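Local coordinates for protein beta-N-acetylhexosaminidase (Streptomyces plicatus, PDB 1JAK) that hydrolyses terminal N-acetylhexosamine residues from glycosides as a family 20 enzyme using substrate-assisted catalysis, at residues 24-29 with 486-491; 126-131 with 490-495; 197-202 with 275-280; 209-214 with 261-266. All coordinates share one frame; numbering follows the deposited sequence.

Interactions 1 and 2 form one neighbourhood: they share Ala490 and Ala491, and they join two parts of the N-terminal domain to the two helices at the end of the chain. Interaction 2 is the more buried and rests on a tyrosine, two amides and a water; interaction 1 is partly buried and mixes an arginine with aliphatic packing. Interactions 3 and 4 lie on the other side of the chain's centre, with centres 11 Å apart, in loops of the catalytic barrel. Interaction 3 is loop against loop close to the inhibitor, whereas interaction 4, farther from the chain's centre, pairs two short helices through side-chain bonds to backbone atoms and bridging waters.

Interaction 1 (24-29 with 486-491); sequences LDRVIP and KVRLAA
Arg488 reaches out from helix 482-490 and donates NH1 to the carbonyl of Val27, with NH1 to O 3.0 Å. The bond is bent, 139° at the hydrogen, and the oxygen lies near the edge of the guanidinium, tilted 24° out of its plane. The same NH1 also forms a salt bridge with Glu471 of helix 465-474. A turn in the arginine chain at chi3 (-78°) brings the head back to the Val27 carbonyl, while its CD rests 3.4 Å from Asp25 O. Beside it, Ile28 lays CG1 3.7 Å from Arg488 NH1 and pushes CD1 onto the helix backbone, 3.6 Å from Leu489 CA. At the other end Arg26 packs by its aliphatic part, CD lying 3.7 Å from Ala491 CB, and Val487 CG1 stands over one face of the Arg26 guanidinium.

Further out, Ile28 and Pro29 touch helix 465-474. Arg26 is the centre of an inverse gamma turn, which bends the N-terminal segment where it meets Arg488. One nitrogen of a buried arginine thus serves both a carbonyl and a carboxylate; the glutamate probably offsets its charge, so that Arg488 ties the N-terminal segment to two helices at once.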
# COMPACT_ATOMS: atom_id res chain seq x y z
N LEU A 24 0.07 -9.34 -24.51
CA LEU A 24 0.68 -8.09 -24.06
C LEU A 24 -0.21 -7.26 -23.14
O LEU A 24 0.29 -6.49 -22.32
CB LEU A 24 1.09 -7.25 -25.28
CG LEU A 24 1.89 -5.97 -25.03
CD1 LEU A 24 3.24 -6.31 -24.42
CD2 LEU A 24 2.08 -5.22 -26.35
N ASP A 25 -1.52 -7.42 -23.26
CA ASP A 25 -2.46 -6.65 -22.43
C ASP A 25 -2.85 -7.36 -21.14
O ASP A 25 -3.54 -6.78 -20.30
CB ASP A 25 -3.74 -6.37 -23.22
CG ASP A 25 -4.61 -7.61 -23.37
OD1 ASP A 25 -4.13 -8.61 -23.94
OD2 ASP A 25 -5.77 -7.58 -22.90
N ARG A 26 -2.41 -8.60 -20.98
CA ARG A 26 -2.78 -9.37 -19.80
C ARG A 26 -1.94 -9.05 -18.57
O ARG A 26 -1.17 -9.89 -18.09
CB ARG A 26 -2.73 -10.87 -20.11
CG ARG A 26 -3.40 -11.75 -19.07
CD ARG A 26 -3.87 -13.06 -19.70
NE ARG A 26 -4.88 -12.82 -20.73
CZ ARG A 26 -5.41 -13.77 -21.50
NH1 ARG A 26 -5.02 -15.03 -21.36
NH2 ARG A 26 -6.32 -13.45 -22.41
N VAL A 27 -2.09 -7.83 -18.06
CA VAL A 27 -1.35 -7.40 -16.88
C VAL A 27 -2.24 -6.55 -15.98
O VAL A 27 -3.24 -5.98 -16.44
CB VAL A 27 -0.10 -6.57 -17.26
CG1 VAL A 27 0.71 -7.28 -18.33
CG2 VAL A 27 -0.52 -5.21 -17.74
N ILE A 28 -1.89 -6.48 -14.70
CA ILE A 28 -2.64 -5.69 -13.74
C ILE A 28 -1.65 -4.80 -13.01
O ILE A 28 -0.63 -5.28 -12.51
CB ILE A 28 -3.34 -6.59 -12.69
CG1 ILE A 28 -4.34 -7.53 -13.37
CG2 ILE A 28 -4.07 -5.71 -11.66
CD1 ILE A 28 -4.93 -8.57 -12.43
N PRO A 29 -1.92 -3.48 -12.95
CA PRO A 29 -3.07 -2.76 -13.50
C PRO A 29 -3.10 -2.76 -15.03
O PRO A 29 -2.07 -2.90 -15.69
CB PRO A 29 -2.87 -1.33 -12.98
CG PRO A 29 -2.10 -1.53 -11.71
CD PRO A 29 -1.11 -2.59 -12.09
N LYS A 486 -11.53 -9.86 -14.69
CA LYS A 486 -11.47 -11.16 -14.03
C LYS A 486 -10.61 -12.16 -14.80
O LYS A 486 -10.07 -13.09 -14.20
CB LYS A 486 -12.88 -11.73 -13.80
CG LYS A 486 -13.62 -12.17 -15.05
CD LYS A 486 -15.01 -12.66 -14.67
CE LYS A 486 -15.78 -13.15 -15.89
NZ LYS A 486 -17.15 -13.61 -15.52
N VAL A 487 -10.48 -11.96 -16.11
CA VAL A 487 -9.66 -12.86 -16.91
C VAL A 487 -8.19 -12.56 -16.64
O VAL A 487 -7.36 -13.46 -16.56
CB VAL A 487 -9.94 -12.70 -18.42
CG1 VAL A 487 -8.96 -13.55 -19.22
CG2 VAL A 487 -11.37 -13.11 -18.73
N ARG A 488 -7.87 -11.27 -16.50
CA ARG A 488 -6.50 -10.87 -16.21
C ARG A 488 -6.14 -11.27 -14.78
O ARG A 488 -4.98 -11.61 -14.50
CB ARG A 488 -6.34 -9.35 -16.40
CG ARG A 488 -6.40 -8.93 -17.88
CD ARG A 488 -6.09 -7.45 -18.09
NE ARG A 488 -7.21 -6.58 -17.77
CZ ARG A 488 -7.23 -5.73 -16.74
NH1 ARG A 488 -6.18 -5.64 -15.93
NH2 ARG A 488 -8.29 -4.96 -16.54
N LEU A 489 -7.12 -11.25 -13.89
CA LEU A 489 -6.87 -11.65 -12.51
C LEU A 489 -6.71 -13.16 -12.44
O LEU A 489 -5.84 -13.68 -11.74
CB LEU A 489 -8.03 -11.21 -11.60
CG LEU A 489 -7.85 -11.48 -10.10
CD1 LEU A 489 -6.64 -10.71 -9.58
CD2 LEU A 489 -9.11 -11.05 -9.34
N ALA A 490 -7.55 -13.88 -13.19
CA ALA A 490 -7.49 -15.34 -13.21
C ALA A 490 -6.10 -15.81 -13.65
O ALA A 490 -5.60 -16.82 -13.17
CB ALA A 490 -8.54 -15.89 -14.17
N ALA A 491 -5.50 -15.05 -14.56
CA ALA A 491 -4.18 -15.38 -15.09
C ALA A 491 -3.06 -15.33 -14.06
O ALA A 491 -1.99 -15.89 -14.28
CB ALA A 491 -3.85 -14.44 -16.25

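Interaction 2 (126-131 with 490-495); sequences LRQLLP and AAQAPY
Tyr495 points its ring at the end of helix 116-129 and donates its hydroxyl proton to Leu130 O, OH to O 2.6 Å. The acceptor lies in the plane of the ring at its edge, while the hydroxyl stands 20° off the plane of the Leu130 carbonyl. With CG beside the backbone N and anti to the carbonyl carbon (chi1 -67°), this torsion directs the ring toward the chain around Leu130 and Pro131. Gln128 O is also close, 3.2 Å from Tyr495 OH, and the CE2 side of the ring rests against the backbone of Pro131, CE2 to C 3.7 Å.

Alongside, Gln128 and Gln492 cross at about a right angle, their amide planes 68° apart. Gln128 is extended beyond CG whereas Gln492 folds at chi2, and the two ends do not bond directly: Gln128 OE1 and Gln492 NE2 are 3.7 Å apart. Water 1 lies between them and accepts from Gln492 NE2 at 2.7 Å; its contact with Gln128 OE1 is very short, and the direction of the proton there is doubtful. Each amide also has a backbone partner, Ile28 N for Gln128 OE1 and Arg488 O for Gln492 NE2. A phenylalanine in place of Tyr495 would probably leave the buried Leu130 carbonyl without its donor.

A type I turn from Ala490 to Ala493 links helix 482-490 to helix 493-499, setting Gln492 and Tyr495 against the helix end. Here the end of helix 116-129, which packs on the mixed sheet of the N-terminal domain, meets the C-terminal helices that follow the (beta/alpha)8 barrel.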
# COMPACT_ATOMS: atom_id res chain seq x y z
N LEU A 126 6.85 -5.96 -16.95
CA LEU A 126 7.67 -6.99 -17.58
C LEU A 126 7.57 -8.34 -16.87
O LEU A 126 7.48 -9.38 -17.52
CB LEU A 126 9.13 -6.54 -17.63
CG LEU A 126 10.14 -7.54 -18.21
CD1 LEU A 126 9.76 -7.89 -19.65
CD2 LEU A 126 11.54 -6.93 -18.17
N ARG A 127 7.58 -8.33 -15.53
CA ARG A 127 7.52 -9.59 -14.80
C ARG A 127 6.18 -10.31 -14.99
O ARG A 127 6.08 -11.50 -14.72
CB ARG A 127 7.82 -9.37 -13.31
CG ARG A 127 6.85 -8.47 -12.58
CD ARG A 127 7.42 -8.01 -11.23
NE ARG A 127 7.69 -9.12 -10.31
CZ ARG A 127 7.90 -8.96 -9.00
NH1 ARG A 127 7.86 -7.74 -8.47
NH2 ARG A 127 8.13 -10.01 -8.23
N GLN A 128 5.16 -9.58 -15.45
CA GLN A 128 3.87 -10.20 -15.70
C GLN A 128 3.77 -10.70 -17.14
O GLN A 128 2.98 -11.59 -17.45
CB GLN A 128 2.73 -9.21 -15.39
CG GLN A 128 2.46 -9.08 -13.90
CD GLN A 128 1.23 -8.24 -13.60
OE1 GLN A 128 0.20 -8.37 -14.26
NE2 GLN A 128 1.32 -7.39 -12.58
N LEU A 129 4.59 -10.14 -18.02
CA LEU A 129 4.61 -10.57 -19.42
C LEU A 129 5.38 -11.88 -19.51
O LEU A 129 5.09 -12.73 -20.36
CB LEU A 129 5.26 -9.50 -20.30
CG LEU A 129 4.48 -8.18 -20.38
CD1 LEU A 129 5.26 -7.15 -21.18
CD2 LEU A 129 3.12 -8.44 -21.02
N LEU A 130 6.36 -12.05 -18.63
CA LEU A 130 7.14 -13.29 -18.59
C LEU A 130 6.23 -14.36 -17.99
O LEU A 130 5.23 -14.04 -17.35
CB LEU A 130 8.39 -13.09 -17.72
CG LEU A 130 9.49 -12.25 -18.36
CD1 LEU A 130 10.53 -11.85 -17.33
CD2 LEU A 130 10.13 -13.04 -19.49
N PRO A 131 6.56 -15.65 -18.21
CA PRO A 131 5.77 -16.78 -17.70
C PRO A 131 5.85 -16.99 -16.19
O PRO A 131 6.79 -16.53 -15.54
CB PRO A 131 6.33 -17.97 -18.48
CG PRO A 131 7.78 -17.60 -18.61
CD PRO A 131 7.71 -16.13 -18.99
N ALA A 490 -7.55 -13.88 -13.19
CA ALA A 490 -7.49 -15.34 -13.21
C ALA A 490 -6.10 -15.81 -13.65
O ALA A 490 -5.60 -16.82 -13.17
CB ALA A 490 -8.54 -15.89 -14.17
N ALA A 491 -5.50 -15.05 -14.56
CA ALA A 491 -4.18 -15.38 -15.09
C ALA A 491 -3.06 -15.33 -14.06
O ALA A 491 -1.99 -15.89 -14.28
CB ALA A 491 -3.85 -14.44 -16.25
N GLN A 492 -3.31 -14.68 -12.93
CA GLN A 492 -2.30 -14.57 -11.88
C GLN A 492 -2.09 -15.86 -11.09
O GLN A 492 -1.04 -16.06 -10.49
CB GLN A 492 -2.65 -13.44 -10.91
CG GLN A 492 -2.95 -12.09 -11.54
CD GLN A 492 -1.82 -11.59 -12.42
OE1 GLN A 492 -0.66 -11.58 -12.02
NE2 GLN A 492 -2.16 -11.15 -13.63
N ALA A 493 -3.10 -16.73 -11.09
CA ALA A 493 -3.04 -17.98 -10.33
C ALA A 493 -1.72 -18.75 -10.40
O ALA A 493 -1.10 -19.03 -9.37
CB ALA A 493 -4.20 -18.89 -10.74
N PRO A 494 -1.26 -19.10 -11.61
CA PRO A 494 0.01 -19.83 -11.71
C PRO A 494 1.22 -19.07 -11.17
O PRO A 494 2.17 -19.68 -10.69
CB PRO A 494 0.11 -20.15 -13.20
CG PRO A 494 -0.63 -19.02 -13.84
CD PRO A 494 -1.83 -18.86 -12.95
N TYR A 495 1.18 -17.75 -11.26
CA TYR A 495 2.28 -16.93 -10.76
C TYR A 495 2.30 -16.99 -9.23
O TYR A 495 3.35 -17.17 -8.62
CB TYR A 495 2.12 -15.47 -11.21
CG TYR A 495 2.29 -15.26 -12.69
CD1 TYR A 495 1.27 -15.59 -13.58
CD2 TYR A 495 3.47 -14.74 -13.22
CE1 TYR A 495 1.42 -15.41 -14.96
CE2 TYR A 495 3.64 -14.56 -14.59
CZ TYR A 495 2.61 -14.90 -15.45
OH TYR A 495 2.76 -14.73 -16.81
O HOH W 1 -0.66 -10.26 -15.71

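Interaction 3 (197-202 with 275-280)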
# COMPACT_ATOMS: atom_id res chain seq x y z
N ASP A 197 -1.90 1.65 18.27
CA ASP A 197 -3.31 1.44 18.49
C ASP A 197 -3.50 0.99 19.93
O ASP A 197 -2.62 1.21 20.77
CB ASP A 197 -3.87 0.41 17.50
CG ASP A 197 -5.34 0.64 17.19
OD1 ASP A 197 -6.18 0.37 18.07
OD2 ASP A 197 -5.64 1.12 16.08
N ASP A 198 -4.62 0.35 20.22
CA ASP A 198 -4.88 -0.08 21.58
C ASP A 198 -4.07 -1.27 22.05
O ASP A 198 -3.73 -1.36 23.23
CB ASP A 198 -6.37 -0.38 21.75
CG ASP A 198 -7.22 0.85 21.51
OD1 ASP A 198 -6.95 1.89 22.15
OD2 ASP A 198 -8.14 0.79 20.67
N GLN A 199 -3.74 -2.17 21.13
CA GLN A 199 -2.99 -3.37 21.47
C GLN A 199 -1.47 -3.26 21.34
O GLN A 199 -0.76 -4.23 21.63
CB GLN A 199 -3.50 -4.54 20.63
CG GLN A 199 -5.01 -4.79 20.79
CD GLN A 199 -5.84 -4.03 19.77
OE1 GLN A 199 -5.42 -3.00 19.24
NE2 GLN A 199 -7.04 -4.54 19.50
N GLY A 200 -0.98 -2.10 20.93
CA GLY A 200 0.46 -1.96 20.81
C GLY A 200 0.97 -0.64 20.26
O GLY A 200 0.30 0.01 19.46
N TRP A 201 2.16 -0.26 20.71
CA TRP A 201 2.83 0.96 20.27
C TRP A 201 4.08 0.39 19.60
O TRP A 201 4.90 -0.23 20.27
CB TRP A 201 3.20 1.84 21.47
CG TRP A 201 3.84 3.10 21.04
CD1 TRP A 201 5.15 3.27 20.68
CD2 TRP A 201 3.20 4.35 20.81
NE1 TRP A 201 5.36 4.56 20.25
CE2 TRP A 201 4.17 5.25 20.32
CE3 TRP A 201 1.88 4.81 20.98
CZ2 TRP A 201 3.87 6.57 19.99
CZ3 TRP A 201 1.58 6.13 20.66
CH2 TRP A 201 2.58 7.00 20.17
N ARG A 202 4.23 0.63 18.30
CA ARG A 202 5.33 0.02 17.56
C ARG A 202 6.53 0.83 17.10
O ARG A 202 7.29 0.35 16.25
CB ARG A 202 4.74 -0.71 16.35
CG ARG A 202 3.53 -1.60 16.67
CD ARG A 202 3.85 -2.68 17.70
NE ARG A 202 2.72 -3.58 17.89
CZ ARG A 202 2.55 -4.37 18.95
NH1 ARG A 202 3.45 -4.37 19.93
NH2 ARG A 202 1.47 -5.13 19.05
N PRO A 275 -5.05 -1.27 31.75
CA PRO A 275 -4.17 -2.42 31.51
C PRO A 275 -3.81 -2.47 30.03
O PRO A 275 -4.42 -1.79 29.21
CB PRO A 275 -5.05 -3.62 31.88
CG PRO A 275 -6.11 -3.03 32.78
CD PRO A 275 -6.39 -1.69 32.16
N LEU A 276 -2.79 -3.26 29.69
CA LEU A 276 -2.43 -3.43 28.28
C LEU A 276 -3.66 -4.13 27.70
O LEU A 276 -4.27 -4.96 28.38
CB LEU A 276 -1.19 -4.32 28.16
CG LEU A 276 0.11 -3.65 28.59
CD1 LEU A 276 1.21 -4.70 28.76
CD2 LEU A 276 0.51 -2.61 27.56
N TYR A 277 -4.02 -3.81 26.47
CA TYR A 277 -5.20 -4.40 25.84
C TYR A 277 -4.87 -5.49 24.83
O TYR A 277 -4.05 -5.30 23.94
CB TYR A 277 -6.02 -3.30 25.16
CG TYR A 277 -7.35 -3.78 24.62
CD1 TYR A 277 -8.34 -4.26 25.48
CD2 TYR A 277 -7.61 -3.75 23.25
CE1 TYR A 277 -9.56 -4.70 24.98
CE2 TYR A 277 -8.83 -4.19 22.75
CZ TYR A 277 -9.80 -4.66 23.62
OH TYR A 277 -11.01 -5.11 23.13
N THR A 278 -5.54 -6.64 24.97
CA THR A 278 -5.30 -7.76 24.06
C THR A 278 -6.58 -8.24 23.36
O THR A 278 -6.57 -9.27 22.69
CB THR A 278 -4.67 -8.95 24.82
OG1 THR A 278 -5.54 -9.36 25.88
CG2 THR A 278 -3.32 -8.55 25.40
N GLY A 279 -7.66 -7.48 23.51
CA GLY A 279 -8.92 -7.83 22.88
C GLY A 279 -8.98 -7.35 21.44
O GLY A 279 -7.97 -6.94 20.87
N THR A 280 -10.17 -7.39 20.85
CA THR A 280 -10.35 -6.98 19.46
C THR A 280 -11.45 -5.94 19.23
O THR A 280 -11.97 -5.80 18.12
CB THR A 280 -10.63 -8.20 18.56
OG1 THR A 280 -11.72 -8.96 19.11
CG2 THR A 280 -9.39 -9.09 18.47
O HOH W 2 -2.01 -2.25 25.12
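Gln199 supplies the direct hydrogen bond here: its NE2 donates to Gly279 O at 2.9 Å, almost perfectly straight at 177°, with the acceptor in the amide plane. The side chain can reach because it bends at chi2 (91°). A second, water-mediated link joins the backbones, water 2 donating to Asp198 O and accepting from Tyr277 N at 2.9 Å. There is also a CA-H...O contact from Gln199 CA to Tyr277 O, 3.3 Å.

Both segments are loops following neighbouring strands, 190-194 and 246-250, of the (beta/alpha)8 barrel, and the side chain of Gln199 is about 7 Å from the bound inhibitor. Gln199 OE1 accepts from Arg168 NE, and Asp197 forms a salt bridge with the same arginine, which lines the ligand pocket. An alanine instead of Gln199 would probably leave Gly279 O without this donor and Arg168 less firmly positioned.

Packing accounts for the rest. Gln199 and Tyr277 run side by side, pointing the same way; the amide meets the ring near its edge, NE2 3.7 Å from Tyr277 CE2, with the planes 44° apart. Asp198 CB adds a contact with Tyr277 CD2 at 3.9 Å. Gly279 N covers one face of the tyrosine ring, 3.4 Å above its centre.

Interaction 4 (209-214 with 261-266); sequences PRLATY and LASYAE
Arg210 and Tyr264 meet where the backbone N-H of Arg210 donates to the phenol oxygen Tyr264 OH at 2.9 Å. The side chain of Arg210 has its own acceptor: NE gives a well-aligned bond to Ser263 O, 2.8 Å and 165° at the hydrogen, lying in the carbonyl plane and at the edge of the guanidinium. A bend at chi3 (61°) turns the head toward that carbonyl. Its NH2 donates to water 3, which in turn donates to Ala262 O. The same carbonyl takes a second proton from water 4, itself the acceptor for Tyr214 OH at 3.1 Å, so two waters serve Ala262 O.

Ala262 O and Ser263 O lie near the end of helix 258-263, and these carbonyls would probably be favourable for the positive charge of Arg210. In the (beta/alpha)8 barrel both short helices sit in connections that leave adjacent strands: 210-213 between strand 190-194 and helix 230-242, 258-263 between strand 246-250 and helix 292-307.

Ser263 OG spends its bond within its own helix, on Ala259 O, while lying at the edge of the Tyr214 ring, 3.7 Å from CD2. Leu211 packs CG against Tyr264 CE1 at 4.0 Å, the two side chains crossing near a right angle. Tyr264 also meets Trp208 edge-to-face, and Arg210 NH2 stands over the rim of the Tyr214 ring.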
# COMPACT_ATOMS: atom_id res chain seq x y z
N PRO A 209 10.24 6.58 26.61
CA PRO A 209 10.76 5.21 26.51
C PRO A 209 9.79 4.06 26.78
O PRO A 209 9.92 3.00 26.16
CB PRO A 209 11.92 5.21 27.49
CG PRO A 209 12.37 6.63 27.50
CD PRO A 209 11.07 7.37 27.53
N ARG A 210 8.85 4.26 27.69
CA ARG A 210 7.90 3.20 28.03
C ARG A 210 6.88 2.87 26.95
O ARG A 210 6.28 1.79 26.97
CB ARG A 210 7.15 3.55 29.33
CG ARG A 210 8.00 3.44 30.59
CD ARG A 210 7.22 3.91 31.81
NE ARG A 210 6.02 3.12 32.05
CZ ARG A 210 6.02 1.87 32.49
NH1 ARG A 210 7.16 1.24 32.74
NH2 ARG A 210 4.87 1.23 32.70
N LEU A 211 6.68 3.79 26.01
CA LEU A 211 5.72 3.53 24.94
C LEU A 211 6.10 2.24 24.22
O LEU A 211 5.26 1.38 23.99
CB LEU A 211 5.68 4.69 23.94
CG LEU A 211 5.15 6.02 24.47
CD1 LEU A 211 5.26 7.09 23.40
CD2 LEU A 211 3.69 5.86 24.91
N ALA A 212 7.38 2.10 23.89
CA ALA A 212 7.85 0.90 23.20
C ALA A 212 8.09 -0.28 24.13
O ALA A 212 7.61 -1.38 23.88
CB ALA A 212 9.12 1.21 22.41
N THR A 213 8.83 -0.05 25.22
CA THR A 213 9.16 -1.13 26.15
C THR A 213 7.97 -1.73 26.88
O THR A 213 7.96 -2.92 27.20
CB THR A 213 10.20 -0.67 27.18
OG1 THR A 213 9.66 0.39 27.98
CG2 THR A 213 11.45 -0.17 26.47
N TYR A 214 6.95 -0.91 27.16
CA TYR A 214 5.76 -1.41 27.84
C TYR A 214 4.59 -1.47 26.86
O TYR A 214 3.96 -2.52 26.70
CB TYR A 214 5.39 -0.50 29.01
CG TYR A 214 4.29 -1.08 29.88
CD1 TYR A 214 4.54 -2.14 30.75
CD2 TYR A 214 2.98 -0.58 29.81
CE1 TYR A 214 3.52 -2.69 31.53
CE2 TYR A 214 1.96 -1.12 30.59
CZ TYR A 214 2.24 -2.18 31.44
OH TYR A 214 1.23 -2.71 32.22
N LEU A 261 -1.63 5.08 26.65
CA LEU A 261 -2.29 5.33 27.94
C LEU A 261 -1.86 4.33 29.00
O LEU A 261 -1.72 4.68 30.17
CB LEU A 261 -3.81 5.27 27.77
CG LEU A 261 -4.44 6.35 26.88
CD1 LEU A 261 -5.90 6.01 26.64
CD2 LEU A 261 -4.29 7.71 27.54
N ALA A 262 -1.67 3.08 28.59
CA ALA A 262 -1.27 2.03 29.52
C ALA A 262 0.18 2.19 29.96
O ALA A 262 0.57 1.69 31.01
CB ALA A 262 -1.46 0.66 28.86
N SER A 263 0.96 2.91 29.16
CA SER A 263 2.37 3.13 29.45
C SER A 263 2.64 4.31 30.38
O SER A 263 3.64 4.31 31.10
CB SER A 263 3.13 3.32 28.14
OG SER A 263 3.00 2.19 27.30
N TYR A 264 1.75 5.30 30.36
CA TYR A 264 1.92 6.49 31.19
C TYR A 264 0.62 6.91 31.86
O TYR A 264 -0.25 7.51 31.23
CB TYR A 264 2.47 7.65 30.36
CG TYR A 264 3.91 7.44 29.94
CD1 TYR A 264 4.23 6.76 28.76
CD2 TYR A 264 4.96 7.87 30.75
CE1 TYR A 264 5.56 6.52 28.41
CE2 TYR A 264 6.28 7.64 30.41
CZ TYR A 264 6.58 6.96 29.24
OH TYR A 264 7.90 6.72 28.92
N ALA A 265 0.50 6.61 33.15
CA ALA A 265 -0.69 6.94 33.92
C ALA A 265 -1.12 8.40 33.78
O ALA A 265 -2.31 8.69 33.69
CB ALA A 265 -0.45 6.61 35.40
N GLU A 266 -0.15 9.31 33.74
CA GLU A 266 -0.44 10.74 33.63
C GLU A 266 -1.26 11.18 32.42
O GLU A 266 -1.93 12.21 32.46
CB GLU A 266 0.87 11.54 33.68
CG GLU A 266 1.81 11.23 32.53
CD GLU A 266 3.22 11.72 32.80
OE1 GLU A 266 3.41 12.96 32.89
OE2 GLU A 266 4.13 10.88 32.91
O HOH W 3 2.23 2.05 33.14
O HOH W 4 -0.80 -0.40 32.40